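Local coordinates for protein putative tetR family transcription regulator (PDB 3PPB) that probably binds DNA through a helix-turn-helix motif and regulates transcription as a member of the TetR family, at residues Gln104-Met112 and His158-Arg166. Sequence-based numbering, arbitrary orientation.
Sequences QAFFQLYSM and HGQYLAATR. With EDO (1,2-ethanediol), chain D; EDO (1,2-ethanediol), chain F.
Gln-108 reaches across from helix 101-110 to a backbone carbonyl of helix 150-170: its NE2 donates to Leu-162 O at 3.0 Å, lying in the carbonyl plane on a lone pair, with an N-H...O angle of 155°. Leu-162 O thus has two donors, since Arg-166 N holds it in the helix as well. A bend at chi2 lays the Gln-108 amide alongside Leu-162, OE1 against CB, while CG lies 3.2 Å from Arg-166 NH1, at the guanidinium edge. With an alanine in place of Gln-108, Leu-162 O would probably keep just its helical donor, and a gap would open between Leu-162 and Arg-166. One turn earlier, Gln-104 OE1 accepts from Tyr-161 OH at 2.7 Å; the donor stands 40° above the carbonyl plane, amide and ring steeply inclined. Thr-165 OG1 donates to Tyr-161 O; Gln-104 NE2 comes within 2.8 Å of that OG1, but too poorly angled for a hydrogen bond. Farther along, His-158 NE2 bonds weakly to Ser-111 O, at 3.4 Å, while the selenium of Met-112 sits over the imidazole face, 4.5 Å from its centroid. Two ethanediols, probably from the crystallisation liquor, add partners: one takes Ser-111 OG, bonds Lys-65 NZ and covers a Phe-107 face; the other's O1 donates to Gln-108 O, 2.8 Å from Gln-108 OE1. The axes of segments 104-110 and 158-166 approach to 10.6 Å and cross at -128°. Helix 82-99 packs on Gln-104, Tyr-161 and Thr-165, helix 53-74 on Phe-107 and His-158; Arg-166 NE bridges to Asp-170 OD1, and NH1 donates to Met-112 O of the second subunit, which also covers Gln-108, Met-112 and Leu-162 in this TetR-like fold.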
loop_
_atom_site.group_PDB
_atom_site.type_symbol
_atom_site.label_atom_id
_atom_site.label_comp_id
_atom_site.label_asym_id
_atom_site.label_seq_id
_atom_site.Cartn_x
_atom_site.Cartn_y
_atom_site.Cartn_z
ATOM N N GLN A 104 7.036 3.214 10.570
ATOM C CA GLN A 104 6.776 2.295 9.466
ATOM C C GLN A 104 5.254 2.040 9.327
ATOM O O GLN A 104 4.731 2.083 8.213
ATOM C CB GLN A 104 7.557 0.978 9.624
ATOM C CG GLN A 104 7.228 -0.080 8.567
ATOM C CD GLN A 104 7.398 0.404 7.141
ATOM O OE1 GLN A 104 8.208 1.290 6.843
ATOM N NE2 GLN A 104 6.656 -0.195 6.220
ATOM N N ALA A 105 4.546 1.824 10.456
ATOM C CA ALA A 105 3.082 1.649 10.435
ATOM C C ALA A 105 2.408 2.911 9.830
ATOM O O ALA A 105 1.452 2.783 9.075
ATOM C CB ALA A 105 2.565 1.390 11.844
ATOM N N PHE A 106 2.965 4.116 10.122
ATOM C CA PHE A 106 2.539 5.418 9.596
ATOM C C PHE A 106 2.691 5.422 8.070
ATOM O O PHE A 106 1.781 5.889 7.389
ATOM C CB PHE A 106 3.357 6.565 10.249
ATOM C CG PHE A 106 3.095 7.934 9.665
ATOM C CD1 PHE A 106 2.026 8.703 10.112
ATOM C CD2 PHE A 106 3.904 8.447 8.650
ATOM C CE1 PHE A 106 1.762 9.956 9.555
ATOM C CE2 PHE A 106 3.638 9.703 8.094
ATOM C CZ PHE A 106 2.581 10.459 8.567
ATOM N N PHE A 107 3.806 4.863 7.524
ATOM C CA PHE A 107 3.983 4.774 6.058
ATOM C C PHE A 107 2.953 3.820 5.459
ATOM O O PHE A 107 2.301 4.137 4.471
ATOM C CB PHE A 107 5.395 4.300 5.674
ATOM C CG PHE A 107 6.526 5.299 5.740
ATOM C CD1 PHE A 107 6.274 6.672 5.712
ATOM C CD2 PHE A 107 7.843 4.871 5.759
ATOM C CE1 PHE A 107 7.321 7.589 5.741
ATOM C CE2 PHE A 107 8.893 5.794 5.742
ATOM C CZ PHE A 107 8.625 7.142 5.746
ATOM N N GLN A 108 2.775 2.672 6.084
ATOM C CA GLN A 108 1.833 1.670 5.613
ATOM C C GLN A 108 0.427 2.304 5.545
ATOM O O GLN A 108 -0.284 2.142 4.566
ATOM C CB GLN A 108 1.911 0.452 6.552
ATOM C CG GLN A 108 1.637 -0.895 5.920
ATOM C CD GLN A 108 2.503 -1.280 4.742
ATOM O OE1 GLN A 108 2.130 -1.053 3.602
ATOM N NE2 GLN A 108 3.622 -1.963 4.968
ATOM N N LEU A 109 0.079 3.121 6.516
ATOM C CA LEU A 109 -1.236 3.745 6.497
ATOM C C LEU A 109 -1.366 4.954 5.564
ATOM O O LEU A 109 -2.453 5.155 5.024
ATOM C CB LEU A 109 -1.617 4.194 7.919
ATOM C CG LEU A 109 -1.912 3.106 8.939
ATOM C CD1 LEU A 109 -1.745 3.646 10.350
ATOM C CD2 LEU A 109 -3.318 2.543 8.734
ATOM N N TYR A 110 -0.318 5.792 5.421
ATOM C CA TYR A 110 -0.480 7.075 4.725
ATOM C C TYR A 110 0.317 7.306 3.422
ATOM O O TYR A 110 -0.107 8.157 2.635
ATOM C CB TYR A 110 -0.138 8.224 5.701
ATOM C CG TYR A 110 -1.068 8.283 6.896
ATOM C CD1 TYR A 110 -2.268 8.981 6.835
ATOM C CD2 TYR A 110 -0.738 7.660 8.095
ATOM C CE1 TYR A 110 -3.140 9.018 7.924
ATOM C CE2 TYR A 110 -1.603 7.692 9.189
ATOM C CZ TYR A 110 -2.808 8.363 9.092
ATOM O OH TYR A 110 -3.657 8.405 10.164
ATOM N N SER A 111 1.453 6.610 3.213
ATOM C CA SER A 111 2.373 6.771 2.068
ATOM C C SER A 111 1.755 6.699 0.670
ATOM O O SER A 111 2.238 7.383 -0.244
ATOM C CB SER A 111 3.461 5.711 2.116
ATOM O OG SER A 111 4.498 6.161 2.960
HETATM N N MSE A 112 0.767 5.833 0.476
HETATM C CA MSE A 112 0.173 5.643 -0.842
HETATM C C MSE A 112 -1.342 5.728 -0.799
HETATM O O MSE A 112 -2.027 5.329 -1.755
HETATM C CB MSE A 112 0.606 4.274 -1.371
HETATM C CG MSE A 112 1.093 4.346 -2.784
HETATM SE SE MSE A 112 1.891 2.710 -3.329
HETATM C CE MSE A 112 0.490 1.541 -2.904
ATOM N N HIS A 158 8.092 1.791 -4.538
ATOM C CA HIS A 158 7.318 2.151 -3.353
ATOM C C HIS A 158 6.331 1.029 -2.972
ATOM O O HIS A 158 6.293 0.644 -1.793
ATOM C CB HIS A 158 6.587 3.466 -3.607
ATOM C CG HIS A 158 5.986 4.119 -2.405
ATOM N ND1 HIS A 158 6.271 3.692 -1.130
ATOM C CD2 HIS A 158 5.175 5.198 -2.332
ATOM C CE1 HIS A 158 5.582 4.484 -0.331
ATOM N NE2 HIS A 158 4.925 5.417 -1.010
ATOM N N GLY A 159 5.590 0.489 -3.953
ATOM C CA GLY A 159 4.656 -0.606 -3.706
ATOM C C GLY A 159 5.350 -1.880 -3.239
ATOM O O GLY A 159 4.841 -2.589 -2.359
ATOM N N GLN A 160 6.511 -2.194 -3.831
ATOM C CA GLN A 160 7.256 -3.396 -3.466
ATOM C C GLN A 160 7.860 -3.242 -2.091
ATOM O O GLN A 160 7.883 -4.210 -1.335
ATOM C CB GLN A 160 8.326 -3.745 -4.499
ATOM C CG GLN A 160 7.691 -4.177 -5.822
ATOM C CD GLN A 160 8.705 -4.751 -6.739
ATOM O OE1 GLN A 160 9.502 -4.021 -7.349
ATOM N NE2 GLN A 160 8.714 -6.072 -6.849
ATOM N N TYR A 161 8.310 -2.025 -1.740
ATOM C CA TYR A 161 8.822 -1.755 -0.383
ATOM C C TYR A 161 7.696 -1.990 0.642
ATOM O O TYR A 161 7.896 -2.650 1.666
ATOM C CB TYR A 161 9.367 -0.314 -0.284
ATOM C CG TYR A 161 9.608 0.137 1.140
ATOM C CD1 TYR A 161 10.740 -0.276 1.843
ATOM C CD2 TYR A 161 8.679 0.930 1.809
ATOM C CE1 TYR A 161 10.953 0.114 3.172
ATOM C CE2 TYR A 161 8.868 1.299 3.146
ATOM C CZ TYR A 161 10.017 0.901 3.816
ATOM O OH TYR A 161 10.236 1.257 5.127
ATOM N N LEU A 162 6.508 -1.446 0.366
ATOM C CA LEU A 162 5.387 -1.585 1.297
ATOM C C LEU A 162 4.940 -3.027 1.420
ATOM O O LEU A 162 4.559 -3.450 2.506
ATOM C CB LEU A 162 4.215 -0.675 0.904
ATOM C CG LEU A 162 4.467 0.847 1.062
ATOM C CD1 LEU A 162 3.328 1.620 0.483
ATOM C CD2 LEU A 162 4.689 1.232 2.531
ATOM N N ALA A 163 5.022 -3.796 0.327
ATOM C CA ALA A 163 4.658 -5.215 0.334
ATOM C C ALA A 163 5.666 -6.018 1.166
ATOM O O ALA A 163 5.257 -6.843 1.969
ATOM C CB ALA A 163 4.599 -5.744 -1.082
ATOM N N ALA A 164 6.978 -5.757 0.993
ATOM C CA ALA A 164 8.029 -6.506 1.701
ATOM C C ALA A 164 8.027 -6.174 3.187
ATOM O O ALA A 164 8.219 -7.074 4.002
ATOM C CB ALA A 164 9.412 -6.233 1.083
ATOM N N THR A 165 7.751 -4.914 3.547
ATOM C CA THR A 165 7.723 -4.510 4.954
ATOM C C THR A 165 6.439 -4.989 5.636
ATOM O O THR A 165 6.489 -5.288 6.818
ATOM C CB THR A 165 7.975 -3.028 5.122
ATOM O OG1 THR A 165 7.001 -2.271 4.409
ATOM C CG2 THR A 165 9.388 -2.639 4.692
ATOM N N ARG A 166 5.319 -5.120 4.894
ATOM C CA ARG A 166 4.081 -5.718 5.400
ATOM C C ARG A 166 4.389 -7.172 5.757
ATOM O O ARG A 166 4.102 -7.616 6.861
ATOM C CB ARG A 166 2.968 -5.657 4.309
ATOM C CG ARG A 166 1.701 -6.526 4.550
ATOM C CD ARG A 166 0.725 -5.861 5.515
ATOM N NE ARG A 166 1.187 -5.965 6.900
ATOM C CZ ARG A 166 1.384 -4.935 7.716
ATOM N NH1 ARG A 166 1.110 -3.701 7.317
ATOM N NH2 ARG A 166 1.841 -5.134 8.945
HETATM C C1 EDO D . 8.771 4.865 0.983
HETATM O O1 EDO D . 8.945 6.275 0.859
HETATM C C2 EDO D . 8.098 4.585 2.316
HETATM O O2 EDO D . 6.886 5.327 2.416
HETATM C C1 EDO F . -1.421 0.391 1.950
HETATM O O1 EDO F . -0.309 -0.034 2.749
HETATM C C2 EDO F . -0.888 0.946 0.633
HETATM O O2 EDO F . -1.900 1.736 -0.011
#